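Local coordinates for protein nucleoporin nup120 (Schizosaccharomyces pombe, PDB 4GQ2) that serves as a structural component of the nuclear pore complex, the channel for transport between nucleus and cytoplasm, at residues Met252-Leu255 against Leu259-Leu262. Numbering follows the deposited sequence.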
loop_
_atom_site.group_PDB
_atom_site.type_symbol
_atom_site.label_atom_id
_atom_site.label_comp_id
_atom_site.label_asym_id
_atom_site.label_seq_id
_atom_site.Cartn_x
_atom_site.Cartn_y
_atom_site.Cartn_z
ATOM N N MET A 252 10.313 -10.603 -46.960
ATOM C CA MET A 252 8.894 -10.923 -47.033
ATOM C C MET A 252 8.661 -12.420 -47.171
ATOM O O MET A 252 9.474 -13.137 -47.763
ATOM C CB MET A 252 8.241 -10.190 -48.206
ATOM C CG MET A 252 8.652 -8.729 -48.340
ATOM S SD MET A 252 8.260 -8.008 -49.946
ATOM C CE MET A 252 9.273 -8.983 -51.054
ATOM N N LEU A 253 7.548 -12.877 -46.605
ATOM C CA LEU A 253 7.057 -14.228 -46.803
ATOM C C LEU A 253 5.703 -14.170 -47.500
ATOM O O LEU A 253 4.836 -13.371 -47.123
ATOM C CB LEU A 253 6.951 -14.968 -45.469
ATOM C CG LEU A 253 6.483 -16.425 -45.500
ATOM C CD1 LEU A 253 7.304 -17.275 -46.462
ATOM C CD2 LEU A 253 6.540 -17.014 -44.103
ATOM N N SER A 254 5.531 -15.012 -48.519
ATOM C CA SER A 254 4.326 -14.990 -49.355
ATOM C C SER A 254 3.300 -16.046 -48.947
ATOM O O SER A 254 3.617 -16.969 -48.202
ATOM C CB SER A 254 4.698 -15.167 -50.828
ATOM O OG SER A 254 5.293 -16.433 -51.047
ATOM N N LEU A 255 2.074 -15.902 -49.450
ATOM C CA LEU A 255 1.004 -16.864 -49.192
ATOM C C LEU A 255 1.387 -18.264 -49.681
ATOM O O LEU A 255 0.968 -19.265 -49.098
ATOM C CB LEU A 255 -0.312 -16.399 -49.838
ATOM C CG LEU A 255 -1.608 -17.170 -49.532
ATOM C CD1 LEU A 255 -2.110 -16.902 -48.117
ATOM C CD2 LEU A 255 -2.692 -16.836 -50.545
ATOM N N LEU A 259 10.265 -17.226 -49.387
ATOM C CA LEU A 259 11.057 -16.266 -48.622
ATOM C C LEU A 259 11.795 -15.326 -49.577
ATOM O O LEU A 259 12.751 -15.728 -50.242
ATOM C CB LEU A 259 12.031 -16.994 -47.683
ATOM C CG LEU A 259 12.809 -16.196 -46.625
ATOM C CD1 LEU A 259 11.895 -15.407 -45.693
ATOM C CD2 LEU A 259 13.713 -17.119 -45.820
ATOM N N LYS A 260 11.339 -14.076 -49.630
ATOM C CA LYS A 260 11.828 -13.096 -50.598
ATOM C C LYS A 260 12.606 -11.961 -49.944
ATOM O O LYS A 260 12.235 -11.470 -48.874
ATOM C CB LYS A 260 10.660 -12.496 -51.389
ATOM C CG LYS A 260 9.597 -13.499 -51.813
ATOM C CD LYS A 260 8.599 -12.889 -52.783
ATOM C CE LYS A 260 7.607 -13.945 -53.248
ATOM N NZ LYS A 260 6.694 -13.453 -54.316
ATOM N N VAL A 261 13.679 -11.544 -50.608
ATOM C CA VAL A 261 14.442 -10.365 -50.204
ATOM C C VAL A 261 14.227 -9.249 -51.223
ATOM O O VAL A 261 14.598 -9.389 -52.392
ATOM C CB VAL A 261 15.947 -10.668 -50.098
ATOM C CG1 VAL A 261 16.683 -9.497 -49.464
ATOM C CG2 VAL A 261 16.178 -11.939 -49.300
ATOM N N LEU A 262 13.617 -8.152 -50.780
ATOM C CA LEU A 262 13.357 -7.006 -51.646
ATOM C C LEU A 262 14.391 -5.912 -51.414
ATOM O O LEU A 262 14.584 -5.461 -50.282
ATOM C CB LEU A 262 11.955 -6.452 -51.400
ATOM C CG LEU A 262 11.440 -5.446 -52.431
ATOM C CD1 LEU A 262 10.759 -6.166 -53.587
ATOM C CD2 LEU A 262 10.484 -4.457 -51.781
#
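Met-252 and Lys-260 form an antiparallel hydrogen-bonded pair between strands 249-254 and 258-263. Met-252 N donates to Lys-260 O at 2.8 Å, with an N-H...O angle of 172°. Lys-260 N returns a bond to Met-252 O, also at 2.8 Å and 174°. Next to them, Leu-253 and Leu-259 make a non-hydrogen-bonded pair, with CA atoms 4.8 Å apart. On their face the two leucines mainly meet backbone atoms of the other strand, with Leu-259 CD1 3.9 Å from the carbonyl oxygen of Met-252.

The apolar contacts centre on the methyl end of Met-252. Its chain bends at the thioether (chi3 -63°), which turns CE across to the other strand. CE lies 3.7 Å from Leu-262 CB and 3.8 Å from Lys-260 CB. Leu-262 CD1 touches the same methyl more loosely. Lys-260 stays extended beyond CG and runs past Ser-254, its CE 4.0 Å from Ser-254 CB.

The hydroxyl of Ser-254 is engaged in the turn, where OG hydrogen-bonds to Asp-256 OD1 and Lys-258 N. The two segments belong to the central hairpin of a four-stranded antiparallel sheet, a blade of the beta-propeller. Strand 238-244 flanks Met-252 and Leu-253, while Val-326 of strand 324-328 packs on Leu-259.

Two nearly straight backbone bonds fix the pairing, and the Met-252 methyl and Lys-260 methylenes add aliphatic packing on their shared face, with no salt bridge between the segments.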